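Local atomic coordinates of alginate biosynthesis protein AlgX (Pseudomonas aeruginosa, PDB entry 4KNC), a protein that protects alginate from degradation as the polymer crosses the periplasm and takes part in its O-acetylation. Residues F309-M314 and E381-E386; G271-S276 and W296-H301; L278-M281 and E285-K288; I385-S388 and D392-G395; L74-I79 and L316-C321. All blocks are in the same frame, centred on the assembly; numbering follows the deposited sequence.

Contact 1 (F309-M314 and E381-E386); sequences FYRQAM and EQLKIE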
# COMPACT_ATOMS: atom_id res chain seq x y z
N PHE A 309 8.27 6.13 5.03
CA PHE A 309 7.96 4.87 4.34
C PHE A 309 9.23 4.20 3.83
O PHE A 309 9.49 3.02 4.11
CB PHE A 309 7.01 5.09 3.17
CG PHE A 309 6.84 3.87 2.30
CD1 PHE A 309 6.18 2.75 2.78
CD2 PHE A 309 7.35 3.84 1.01
CE1 PHE A 309 6.02 1.62 1.99
CE2 PHE A 309 7.20 2.71 0.21
CZ PHE A 309 6.53 1.60 0.70
N TYR A 310 10.02 4.95 3.08
CA TYR A 310 11.23 4.42 2.48
C TYR A 310 12.32 4.07 3.50
O TYR A 310 13.05 3.09 3.31
CB TYR A 310 11.74 5.35 1.38
CG TYR A 310 10.71 5.49 0.27
CD1 TYR A 310 10.65 4.56 -0.77
CD2 TYR A 310 9.76 6.50 0.30
CE1 TYR A 310 9.68 4.65 -1.77
CE2 TYR A 310 8.79 6.61 -0.70
CZ TYR A 310 8.76 5.67 -1.73
OH TYR A 310 7.80 5.78 -2.71
N ARG A 311 12.41 4.85 4.58
CA ARG A 311 13.34 4.51 5.67
C ARG A 311 13.07 3.13 6.30
O ARG A 311 13.98 2.51 6.86
CB ARG A 311 13.31 5.58 6.76
CG ARG A 311 13.81 6.93 6.27
CD ARG A 311 13.85 7.92 7.40
NE ARG A 311 14.85 7.57 8.41
CZ ARG A 311 14.97 8.22 9.56
NH1 ARG A 311 14.16 9.24 9.82
NH2 ARG A 311 15.90 7.87 10.44
N GLN A 312 11.84 2.67 6.23
CA GLN A 312 11.52 1.31 6.64
C GLN A 312 11.69 0.32 5.47
O GLN A 312 12.36 -0.71 5.59
CB GLN A 312 10.09 1.24 7.17
CG GLN A 312 9.86 2.05 8.43
CD GLN A 312 8.41 2.15 8.79
OE1 GLN A 312 7.82 1.21 9.35
NE2 GLN A 312 7.79 3.28 8.46
N ALA A 313 11.09 0.64 4.32
CA ALA A 313 11.07 -0.30 3.21
C ALA A 313 12.47 -0.70 2.73
O ALA A 313 12.72 -1.89 2.52
CB ALA A 313 10.23 0.22 2.05
N MET A 314 13.36 0.27 2.59
CA MET A 314 14.72 -0.01 2.10
C MET A 314 15.46 -1.08 2.92
O MET A 314 15.83 -2.11 2.37
CB MET A 314 15.55 1.28 1.93
CG MET A 314 15.07 2.18 0.82
SD MET A 314 15.29 1.42 -0.81
CE MET A 314 17.02 1.82 -1.09
N GLU A 381 17.02 13.25 16.56
CA GLU A 381 15.96 13.03 15.59
C GLU A 381 14.79 12.37 16.28
O GLU A 381 14.96 11.41 17.02
CB GLU A 381 16.43 12.15 14.43
CG GLU A 381 15.54 12.31 13.20
CD GLU A 381 15.32 11.03 12.42
OE1 GLU A 381 16.21 10.15 12.37
OE2 GLU A 381 14.22 10.91 11.84
N GLN A 382 13.58 12.88 16.05
CA GLN A 382 12.40 12.22 16.57
C GLN A 382 11.62 11.53 15.46
O GLN A 382 10.94 12.18 14.66
CB GLN A 382 11.52 13.22 17.31
CG GLN A 382 12.15 13.77 18.56
CD GLN A 382 11.29 14.78 19.25
OE1 GLN A 382 11.71 15.91 19.49
NE2 GLN A 382 10.06 14.39 19.57
N LEU A 383 11.72 10.21 15.42
CA LEU A 383 11.05 9.43 14.39
C LEU A 383 9.87 8.67 14.97
O LEU A 383 10.04 7.80 15.80
CB LEU A 383 12.03 8.45 13.73
CG LEU A 383 11.35 7.45 12.79
CD1 LEU A 383 10.55 8.18 11.72
CD2 LEU A 383 12.36 6.50 12.17
N LYS A 384 8.67 8.99 14.50
CA LYS A 384 7.47 8.33 15.01
C LYS A 384 6.83 7.50 13.91
O LYS A 384 6.44 8.02 12.87
CB LYS A 384 6.50 9.38 15.56
CG LYS A 384 5.37 8.82 16.40
N ILE A 385 6.74 6.19 14.15
CA ILE A 385 6.20 5.24 13.17
C ILE A 385 4.86 4.69 13.62
O ILE A 385 4.77 4.01 14.64
CB ILE A 385 7.16 4.05 12.96
CG1 ILE A 385 8.54 4.55 12.53
CG2 ILE A 385 6.58 3.06 11.93
CD1 ILE A 385 9.50 3.44 12.22
N GLU A 386 3.82 5.00 12.86
CA GLU A 386 2.49 4.47 13.13
C GLU A 386 2.23 3.27 12.23
O GLU A 386 2.37 3.34 11.01
CB GLU A 386 1.42 5.54 12.90
CG GLU A 386 1.59 6.82 13.72
CD GLU A 386 1.46 6.58 15.21
OE1 GLU A 386 2.20 7.23 15.98
OE2 GLU A 386 0.61 5.75 15.62

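Contact 2 (G271-S276 and W296-H301); sequences GGFDSS and WEFATH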
# COMPACT_ATOMS: atom_id res chain seq x y z
N GLY A 271 -5.06 -0.65 5.06
CA GLY A 271 -3.61 -0.46 5.13
C GLY A 271 -3.06 0.69 4.32
O GLY A 271 -1.95 1.16 4.58
N GLY A 272 -3.81 1.14 3.32
CA GLY A 272 -3.33 2.19 2.43
C GLY A 272 -2.09 1.84 1.62
O GLY A 272 -1.83 0.70 1.25
N PHE A 273 -1.30 2.88 1.36
CA PHE A 273 -0.13 2.83 0.50
C PHE A 273 0.98 1.96 1.08
O PHE A 273 1.71 1.28 0.34
CB PHE A 273 0.37 4.27 0.33
CG PHE A 273 1.65 4.40 -0.45
CD1 PHE A 273 1.67 4.21 -1.82
CD2 PHE A 273 2.84 4.78 0.19
CE1 PHE A 273 2.85 4.37 -2.56
CE2 PHE A 273 4.02 4.94 -0.53
CZ PHE A 273 4.04 4.73 -1.90
N ASP A 274 1.10 1.98 2.40
CA ASP A 274 2.33 1.52 3.07
C ASP A 274 2.23 0.19 3.83
O ASP A 274 3.14 -0.62 3.77
CB ASP A 274 2.88 2.63 3.98
CG ASP A 274 1.94 2.97 5.15
OD1 ASP A 274 0.69 2.92 4.99
OD2 ASP A 274 2.46 3.31 6.23
N SER A 275 1.12 -0.03 4.53
CA SER A 275 1.06 -1.08 5.55
C SER A 275 1.27 -2.50 5.04
O SER A 275 2.02 -3.29 5.63
CB SER A 275 -0.25 -0.97 6.35
OG SER A 275 -0.31 0.28 7.03
N SER A 276 0.63 -2.83 3.93
CA SER A 276 0.65 -4.20 3.43
C SER A 276 2.06 -4.62 3.03
O SER A 276 2.54 -5.69 3.41
CB SER A 276 -0.32 -4.36 2.26
OG SER A 276 -0.17 -5.63 1.67
N TRP A 296 2.02 -4.51 -6.43
CA TRP A 296 1.73 -3.51 -5.41
C TRP A 296 0.59 -2.62 -5.86
O TRP A 296 0.73 -1.86 -6.81
CB TRP A 296 3.00 -2.70 -5.11
CG TRP A 296 2.88 -1.68 -4.01
CD1 TRP A 296 1.87 -1.55 -3.09
CD2 TRP A 296 3.80 -0.62 -3.74
NE1 TRP A 296 2.13 -0.47 -2.25
CE2 TRP A 296 3.30 0.11 -2.63
CE3 TRP A 296 5.00 -0.21 -4.33
CZ2 TRP A 296 3.97 1.22 -2.11
CZ3 TRP A 296 5.67 0.89 -3.80
CH2 TRP A 296 5.15 1.58 -2.71
N GLU A 297 -0.53 -2.71 -5.16
CA GLU A 297 -1.76 -2.03 -5.54
C GLU A 297 -2.12 -0.90 -4.56
O GLU A 297 -2.17 -1.11 -3.35
CB GLU A 297 -2.91 -3.03 -5.63
CG GLU A 297 -4.30 -2.40 -5.69
CD GLU A 297 -4.94 -2.20 -4.30
OE1 GLU A 297 -5.34 -1.05 -3.99
OE2 GLU A 297 -5.05 -3.17 -3.51
N PHE A 298 -2.38 0.29 -5.10
CA PHE A 298 -2.85 1.43 -4.32
C PHE A 298 -3.51 2.46 -5.25
O PHE A 298 -3.37 2.38 -6.47
CB PHE A 298 -1.71 2.06 -3.53
CG PHE A 298 -0.51 2.44 -4.36
CD1 PHE A 298 0.50 1.51 -4.60
CD2 PHE A 298 -0.39 3.71 -4.90
CE1 PHE A 298 1.61 1.84 -5.39
CE2 PHE A 298 0.71 4.06 -5.68
CZ PHE A 298 1.71 3.11 -5.93
N ALA A 299 -4.20 3.43 -4.66
CA ALA A 299 -4.90 4.45 -5.43
C ALA A 299 -4.14 5.77 -5.54
O ALA A 299 -3.03 5.93 -5.02
CB ALA A 299 -6.30 4.68 -4.86
N THR A 300 -4.76 6.75 -6.18
CA THR A 300 -4.05 7.94 -6.63
C THR A 300 -3.96 9.08 -5.62
O THR A 300 -3.41 10.13 -5.94
CB THR A 300 -4.70 8.47 -7.94
OG1 THR A 300 -6.10 8.73 -7.72
CG2 THR A 300 -4.54 7.44 -9.06
N HIS A 301 -4.49 8.89 -4.40
CA HIS A 301 -4.51 9.99 -3.43
C HIS A 301 -3.38 9.93 -2.40
O HIS A 301 -3.26 10.82 -1.58
CB HIS A 301 -5.87 10.07 -2.71
CG HIS A 301 -6.20 8.85 -1.90
ND1 HIS A 301 -6.68 7.69 -2.47
CD2 HIS A 301 -6.11 8.61 -0.57
CE1 HIS A 301 -6.88 6.79 -1.52
NE2 HIS A 301 -6.55 7.33 -0.36
O HOH W 1 -0.80 -0.81 -0.88

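Contact 3 (L278-M281 and E285-K288); sequences LAYM and EFHK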
# COMPACT_ATOMS: atom_id res chain seq x y z
N LEU A 278 4.92 -3.15 3.93
CA LEU A 278 5.82 -3.14 5.09
C LEU A 278 5.66 -4.41 5.93
O LEU A 278 6.64 -5.05 6.31
CB LEU A 278 5.61 -1.88 5.94
CG LEU A 278 6.05 -0.52 5.38
CD1 LEU A 278 5.91 0.59 6.45
CD2 LEU A 278 7.49 -0.58 4.84
N ALA A 279 4.41 -4.80 6.21
CA ALA A 279 4.18 -6.02 6.98
C ALA A 279 4.73 -7.24 6.24
O ALA A 279 5.41 -8.08 6.84
CB ALA A 279 2.69 -6.20 7.28
N TYR A 280 4.44 -7.32 4.95
CA TYR A 280 4.96 -8.42 4.12
C TYR A 280 6.49 -8.51 4.14
O TYR A 280 7.06 -9.59 4.37
CB TYR A 280 4.46 -8.32 2.67
CG TYR A 280 4.92 -9.46 1.80
CD1 TYR A 280 4.77 -10.78 2.21
CD2 TYR A 280 5.49 -9.23 0.56
CE1 TYR A 280 5.19 -11.84 1.42
CE2 TYR A 280 5.90 -10.28 -0.24
CZ TYR A 280 5.76 -11.58 0.19
OH TYR A 280 6.18 -12.61 -0.61
N MET A 281 7.17 -7.39 3.92
CA MET A 281 8.63 -7.41 3.94
C MET A 281 9.23 -7.51 5.35
O MET A 281 10.44 -7.65 5.50
CB MET A 281 9.21 -6.21 3.20
CG MET A 281 8.74 -6.05 1.77
SD MET A 281 9.93 -5.16 0.77
CE MET A 281 10.01 -3.57 1.57
N GLU A 285 8.85 -15.40 6.02
CA GLU A 285 8.67 -16.12 4.76
C GLU A 285 9.16 -15.29 3.57
O GLU A 285 9.72 -15.84 2.62
CB GLU A 285 7.21 -16.55 4.56
CG GLU A 285 6.93 -17.30 3.25
CD GLU A 285 7.61 -18.67 3.15
OE1 GLU A 285 7.91 -19.29 4.19
OE2 GLU A 285 7.86 -19.12 2.01
N PHE A 286 8.97 -13.97 3.65
CA PHE A 286 9.45 -13.09 2.59
C PHE A 286 10.94 -13.26 2.38
O PHE A 286 11.39 -13.42 1.25
CB PHE A 286 9.11 -11.63 2.86
CG PHE A 286 9.74 -10.67 1.89
CD1 PHE A 286 9.25 -10.56 0.59
CD2 PHE A 286 10.80 -9.86 2.27
CE1 PHE A 286 9.83 -9.67 -0.31
CE2 PHE A 286 11.38 -8.96 1.37
CZ PHE A 286 10.89 -8.87 0.07
N HIS A 287 11.70 -13.26 3.47
CA HIS A 287 13.15 -13.40 3.34
C HIS A 287 13.63 -14.84 3.13
O HIS A 287 14.69 -15.06 2.53
CB HIS A 287 13.88 -12.72 4.50
CG HIS A 287 13.69 -11.24 4.50
ND1 HIS A 287 12.74 -10.62 5.29
CD2 HIS A 287 14.26 -10.26 3.76
CE1 HIS A 287 12.76 -9.32 5.06
NE2 HIS A 287 13.67 -9.08 4.13
N LYS A 288 12.85 -15.81 3.59
CA LYS A 288 13.20 -17.20 3.31
C LYS A 288 12.98 -17.50 1.82
O LYS A 288 13.90 -17.92 1.13
CB LYS A 288 12.42 -18.19 4.17
CG LYS A 288 12.70 -19.63 3.76

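Contact 4 (I385-S388 and D392-G395); sequences IEQS and DTGG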
# COMPACT_ATOMS: atom_id res chain seq x y z
N ILE A 385 6.74 6.19 14.15
CA ILE A 385 6.20 5.24 13.17
C ILE A 385 4.86 4.69 13.62
O ILE A 385 4.77 4.01 14.64
CB ILE A 385 7.16 4.05 12.96
CG1 ILE A 385 8.54 4.55 12.53
CG2 ILE A 385 6.58 3.06 11.93
CD1 ILE A 385 9.50 3.44 12.22
N GLU A 386 3.82 5.00 12.86
CA GLU A 386 2.49 4.47 13.13
C GLU A 386 2.23 3.27 12.23
O GLU A 386 2.37 3.34 11.01
CB GLU A 386 1.42 5.54 12.90
CG GLU A 386 1.59 6.82 13.72
CD GLU A 386 1.46 6.58 15.21
OE1 GLU A 386 2.20 7.23 15.98
OE2 GLU A 386 0.61 5.75 15.62
N GLN A 387 1.84 2.16 12.84
CA GLN A 387 1.58 0.94 12.11
C GLN A 387 0.09 0.64 12.12
O GLN A 387 -0.59 0.91 13.11
CB GLN A 387 2.36 -0.20 12.76
CG GLN A 387 1.95 -1.57 12.34
CD GLN A 387 2.80 -2.64 13.01
OE1 GLN A 387 3.83 -3.06 12.47
NE2 GLN A 387 2.37 -3.09 14.18
N SER A 388 -0.42 0.09 11.01
CA SER A 388 -1.83 -0.28 10.90
C SER A 388 -2.27 -1.19 12.03
O SER A 388 -1.53 -2.08 12.45
CB SER A 388 -2.09 -0.98 9.56
OG SER A 388 -3.38 -1.55 9.54
N ASP A 392 0.20 -7.64 11.74
CA ASP A 392 0.93 -8.34 12.79
C ASP A 392 2.33 -8.65 12.27
O ASP A 392 2.52 -9.59 11.51
CB ASP A 392 0.19 -9.63 13.17
CG ASP A 392 0.79 -10.33 14.39
OD1 ASP A 392 2.03 -10.50 14.45
OD2 ASP A 392 0.01 -10.71 15.29
N THR A 393 3.30 -7.83 12.68
CA THR A 393 4.70 -8.06 12.33
C THR A 393 5.44 -8.61 13.54
O THR A 393 6.67 -8.65 13.58
CB THR A 393 5.39 -6.76 11.87
OG1 THR A 393 5.47 -5.82 12.96
CG2 THR A 393 4.63 -6.12 10.71
N GLY A 394 4.67 -9.05 14.53
CA GLY A 394 5.21 -9.56 15.78
C GLY A 394 5.76 -8.43 16.64
O GLY A 394 6.62 -8.66 17.48
N GLY A 395 5.26 -7.22 16.41
CA GLY A 395 5.74 -6.05 17.12
C GLY A 395 7.09 -5.55 16.63
O GLY A 395 7.68 -4.66 17.25

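Contact 5 (L74-I79 and L316-C321); sequences LKRKGI and LVDNGC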
# COMPACT_ATOMS: atom_id res chain seq x y z
N LEU A 74 14.88 -3.94 -4.48
CA LEU A 74 14.13 -5.17 -4.72
C LEU A 74 14.74 -6.03 -5.84
O LEU A 74 14.89 -7.25 -5.69
CB LEU A 74 12.67 -4.87 -5.03
CG LEU A 74 11.86 -4.34 -3.84
CD1 LEU A 74 10.57 -3.71 -4.31
CD2 LEU A 74 11.59 -5.48 -2.87
N LYS A 75 15.09 -5.39 -6.95
CA LYS A 75 15.73 -6.06 -8.09
C LYS A 75 17.03 -6.77 -7.71
O LYS A 75 17.32 -7.86 -8.21
CB LYS A 75 15.99 -5.08 -9.22
CG LYS A 75 16.54 -5.74 -10.48
CD LYS A 75 15.59 -6.82 -10.95
CE LYS A 75 16.14 -7.54 -12.18
NZ LYS A 75 16.13 -6.65 -13.38
N ARG A 76 17.82 -6.17 -6.83
CA ARG A 76 19.06 -6.80 -6.37
C ARG A 76 18.77 -8.12 -5.68
O ARG A 76 19.58 -9.02 -5.70
CB ARG A 76 19.80 -5.91 -5.37
CG ARG A 76 20.51 -4.71 -5.95
CD ARG A 76 21.61 -4.22 -5.00
NE ARG A 76 21.15 -4.08 -3.62
CZ ARG A 76 21.39 -4.97 -2.65
NH1 ARG A 76 20.93 -4.77 -1.42
NH2 ARG A 76 22.07 -6.08 -2.93
N LYS A 77 17.60 -8.22 -5.06
CA LYS A 77 17.23 -9.41 -4.31
C LYS A 77 16.54 -10.44 -5.21
O LYS A 77 16.11 -11.50 -4.75
CB LYS A 77 16.35 -9.03 -3.12
CG LYS A 77 16.20 -10.10 -2.04
CD LYS A 77 15.25 -9.65 -0.93
CE LYS A 77 14.83 -10.81 -0.02
NZ LYS A 77 16.00 -11.50 0.60
N GLY A 78 16.45 -10.14 -6.51
CA GLY A 78 15.78 -11.00 -7.47
C GLY A 78 14.26 -10.82 -7.53
O GLY A 78 13.53 -11.76 -7.89
N ILE A 79 13.78 -9.62 -7.21
CA ILE A 79 12.34 -9.33 -7.22
C ILE A 79 11.98 -8.24 -8.22
O ILE A 79 12.50 -7.13 -8.17
CB ILE A 79 11.86 -8.91 -5.81
CG1 ILE A 79 12.36 -9.90 -4.76
CG2 ILE A 79 10.33 -8.82 -5.77
CD1 ILE A 79 12.19 -9.40 -3.35
N LEU A 316 14.23 -3.08 5.03
CA LEU A 316 13.39 -4.27 5.17
C LEU A 316 13.64 -5.31 4.07
O LEU A 316 13.42 -6.51 4.27
CB LEU A 316 11.90 -3.89 5.22
CG LEU A 316 11.42 -3.48 6.61
CD1 LEU A 316 9.97 -3.02 6.53
CD2 LEU A 316 11.57 -4.66 7.55
N VAL A 317 14.11 -4.85 2.91
CA VAL A 317 14.41 -5.78 1.82
C VAL A 317 15.39 -6.88 2.27
O VAL A 317 15.25 -8.03 1.88
CB VAL A 317 14.94 -5.04 0.57
CG1 VAL A 317 15.36 -6.02 -0.51
CG2 VAL A 317 13.88 -4.12 0.03
N ASP A 318 16.36 -6.51 3.13
CA ASP A 318 17.32 -7.48 3.67
C ASP A 318 17.13 -7.81 5.15
O ASP A 318 18.09 -8.02 5.87
CB ASP A 318 18.76 -7.01 3.46
CG ASP A 318 19.18 -7.08 2.01
OD1 ASP A 318 18.66 -6.27 1.22
OD2 ASP A 318 20.01 -7.95 1.67
N ASN A 319 15.88 -7.87 5.58
CA ASN A 319 15.53 -8.36 6.92
C ASN A 319 16.18 -7.59 8.09
O ASN A 319 16.47 -8.18 9.13
CB ASN A 319 15.83 -9.86 7.03
CG ASN A 319 14.85 -10.57 7.95
OD1 ASN A 319 14.02 -9.93 8.60
ND2 ASN A 319 14.95 -11.90 8.01
N GLY A 320 16.38 -6.29 7.91
CA GLY A 320 16.95 -5.46 8.96
C GLY A 320 18.26 -5.96 9.53
O GLY A 320 19.29 -5.99 8.84
N CYS A 321 18.23 -6.36 10.80
CA CYS A 321 19.44 -6.86 11.46
C CYS A 321 19.44 -8.38 11.61
O CYS A 321 20.39 -8.95 12.13
CB CYS A 321 19.59 -6.22 12.84
SG CYS A 321 19.89 -4.45 12.81

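Contact 1 (F309-M314 and E381-E386)
The guanidinium of Arg-311 has Leu-383 CD2 over one face, off-centre, and the carboxylate of Glu-381 at its edge. The carboxylate is gripped end-on, one oxygen for each terminal nitrogen. Arg-311 NH1 donates to Glu-381 OE2 at 2.6 Å; OE2 lies almost in the guanidinium plane, while NH1 comes to it on the syn side, tilted out of the carboxylate plane. Arg-311 NH2 reaches the syn lone pair of Glu-381 OE1 at 3.0 Å. With the two planes only 30° apart, the paired bonds restrict rotation of both groups. Arg-311 NH2 also donates to the carbonyl of Gln-400. A bend in the Arg-311 chain at chi3 (66°) turns the guanidinium to meet the acid.

One helical residue on, van der Waals contact takes over: Ile-385 covers one face of the Gln-312 amide with CD1 and CG2, CG2 lying 3.4 Å from Gln-312 OE1 and CD1 3.8 Å from Gln-312 CD. The amide nitrogen is satisfied by the carbonyl of Ser-308.

Glu-381, Leu-383 and Ile-385 all point to the helix because they share one face of the strand. Helix and strand axes pass 10.7 Å apart at 76°. The arrangement illustrates a domain interface: a helix of the SGNH hydrolase-like domain laid across an edge strand (380-386) of a carbohydrate-binding beta-sandwich, joined by a salt bridge that Arg-402 and the Gln-400 carbonyl border.

Contact 2 (G271-S276 and W296-H301)
The indole N-H of Trp-296 is shared by two oxygens near its ring plane, for NE1 donates to Phe-273 O at 3.2 Å and, weakly, to a water. The carbonyl bond is bent, with an N-H...O angle of 138°. That water lies 2.8 Å from both Gly-272 O and Glu-297 O, and so ties the loop backbone to the strand backbone beside the indole edge.

Phe-273 belongs to an aromatic cluster with Trp-296 and Phe-298. Its CG stands opposite the backbone N (chi1 176°), which carries the ring over to the strand. There Trp-296 CZ2 sits over one face, off-centre, 3.4 Å from Phe-273 CE1, the two rings meeting obliquely. The edge of Phe-273 meets Phe-298 in a T-shaped pair, with planes at 86° and Phe-273 CD1 3.7 Å from Phe-298 CD2. Phe-298 CE1 in turn lies over a face of the indole.

Glu-297 bonds to Thr-242 and Ser-245, on either side in sequence of the inferred nucleophile Ser-243. Strand 293-298 runs between parallel strands 80-85 and 237-240, while the loop carrying Phe-273 leads into helix 275-282 and packs against helix 307-316 through Phe-309 and Tyr-310.

Contact 3 (L278-M281 and E285-K288)
Tyr-280 is the first residue of 278-281 to meet the second helix, and it does so with both ring and backbone. Its ring, with CG opposite the backbone N (chi1 -177°), offers a face to the edge of Phe-286. The planes are at 65° and the centroids 5.0 Å apart, with Tyr-280 CE2 3.5 Å from Phe-286 CD1. The carbonyl oxygen of Tyr-280 lies 3.3 Å from Phe-286 CB, a sign of how closely the chain turns back on itself; the same oxygen accepts a hydrogen bond from Ser-283 in the turn.

Met-281 follows and takes a face of the Phe-286 ring, the two side chains running side by side in the same direction. Its CG makes a CH-pi contact 4.1 Å from the centre of the Phe-286 ring, only 20° from the normal. The sulfur SD lies further out, approaching obliquely at 4.6 Å from that centre in a Met-aromatic contact. Phe-286 is thus held by unlike neighbours: an aromatic face against its edge, and a methylene over one of its own faces, with the sulfur oblique to it. Beyond it, Phe-286 touches Ile-79, while Tyr-280 packs on Ala-238 and Val-240 of strand 237-240.

Such a tight corner between consecutive helices belongs to the beta-alpha-beta crossover from strand 263-265 to strand 293-298, part of the parallel alpha/beta architecture of SGNH hydrolases.

Contact 4 (I385-S388 and D392-G395)
Gln-387 OE1 and Thr-393 OG1 come within 3.2 Å of each other, yet no hydrogen bond joins them. Each side chain has its polar commitment to another residue. The threonine hydroxyl bonds to the carbonyl oxygen of Arg-396, which can only accept, so its proton is used there; Gln-387 NE2 bonds to ND1 of His-367. The amide oxygen is consequently left beside a hydroxyl whose proton is engaged, and the contact is one of proximity, supplemented by Thr-393 CG2 at 3.6 Å from Gln-387 OE1. The glutamine reaches across as an extended chain (chi2 178°), meeting the threonine from the opposite direction.

Both residues belong to the connection that leaves strand 380-386 of one antiparallel sheet and enters strand 396-400 of the other, an arch between the two sheets of the carbohydrate-binding module. Within it Asp-392 forms an Asx turn, its OD1 accepting from Gly-394 N at 3.0 Å. The donor approaches on the anti side of the carboxylate, 32° out of its plane. Two successive glycines, Gly-394 and Gly-395, then carry positive phi and swing the backbone toward strand 396-400. Thr-393 also touches Ala-279 and Thr-282, and Ser-388 touches Ser-275, so the arch abuts helix 275-282 of the SGNH hydrolase-like domain.

Contact 5 (L74-I79 and L316-C321)
Two helix ends, each closed by a Schellman motif, meet here, and Leu-74 and Lys-77 of one close on Val-317 of the other. Gly-78 ends helix 61-76 with positive phi: Ile-79 N bonds to Leu-74 O at 3.0 Å and Gly-78 N to Lys-75 O at 3.0 Å, with Lys-77 N a further donor to Leu-74 O. After helix 307-316 Asn-319, with positive phi, is the C-prime residue, its N bonded to Leu-316 O at 3.1 Å and Gly-320 N to Pro-315 O.

Val-317 divides its branches between the two partners. CG2 meets Leu-74 CD2 at 3.9 Å, and CG1, held opposite the backbone N (chi1 175°), meets Lys-77 CD at 3.7 Å. The lysine slides past the valine, with its CD 3.2 Å from Val-317 O.

Arg-76 NH1 and Asp-318 OD1 form a long ion pair of 3.8 Å, with the place of the arginine nitrogen less certain; the stronger partner of Arg-76 is Glu-73. Cys-321 is in a disulfide with Cys-434 of the carbohydrate-binding module. With no hydrogen bond between the segments, the join rests mainly on van der Waals contact, largely apolar, and the charges at its edge probably contribute modestly.

In the fold
Helix 275-282 and helix 307-316 tie the set together. Contact 2 meets contact 1 where Phe-309 packs on Phe-273, Asp-274 and Trp-296, although their centres are 16 Å apart. Contact 3 reaches contact 1 through Leu-278 and Met-281, and contact 5, at 9 Å between centres, through a probable hydrogen bond from His-287 NE2 to Leu-316 O. Contacts 1 and 4 share strand 380-386; contact 4 touches contacts 2 and 3 through Ser-275 and Ala-279, giving the domain interface a second site. Contact 2 lies closest to the inferred catalytic residues, the Phe-298 side chain being about 10 Å from that of Ser-243 and about 12 Å from that of His-150.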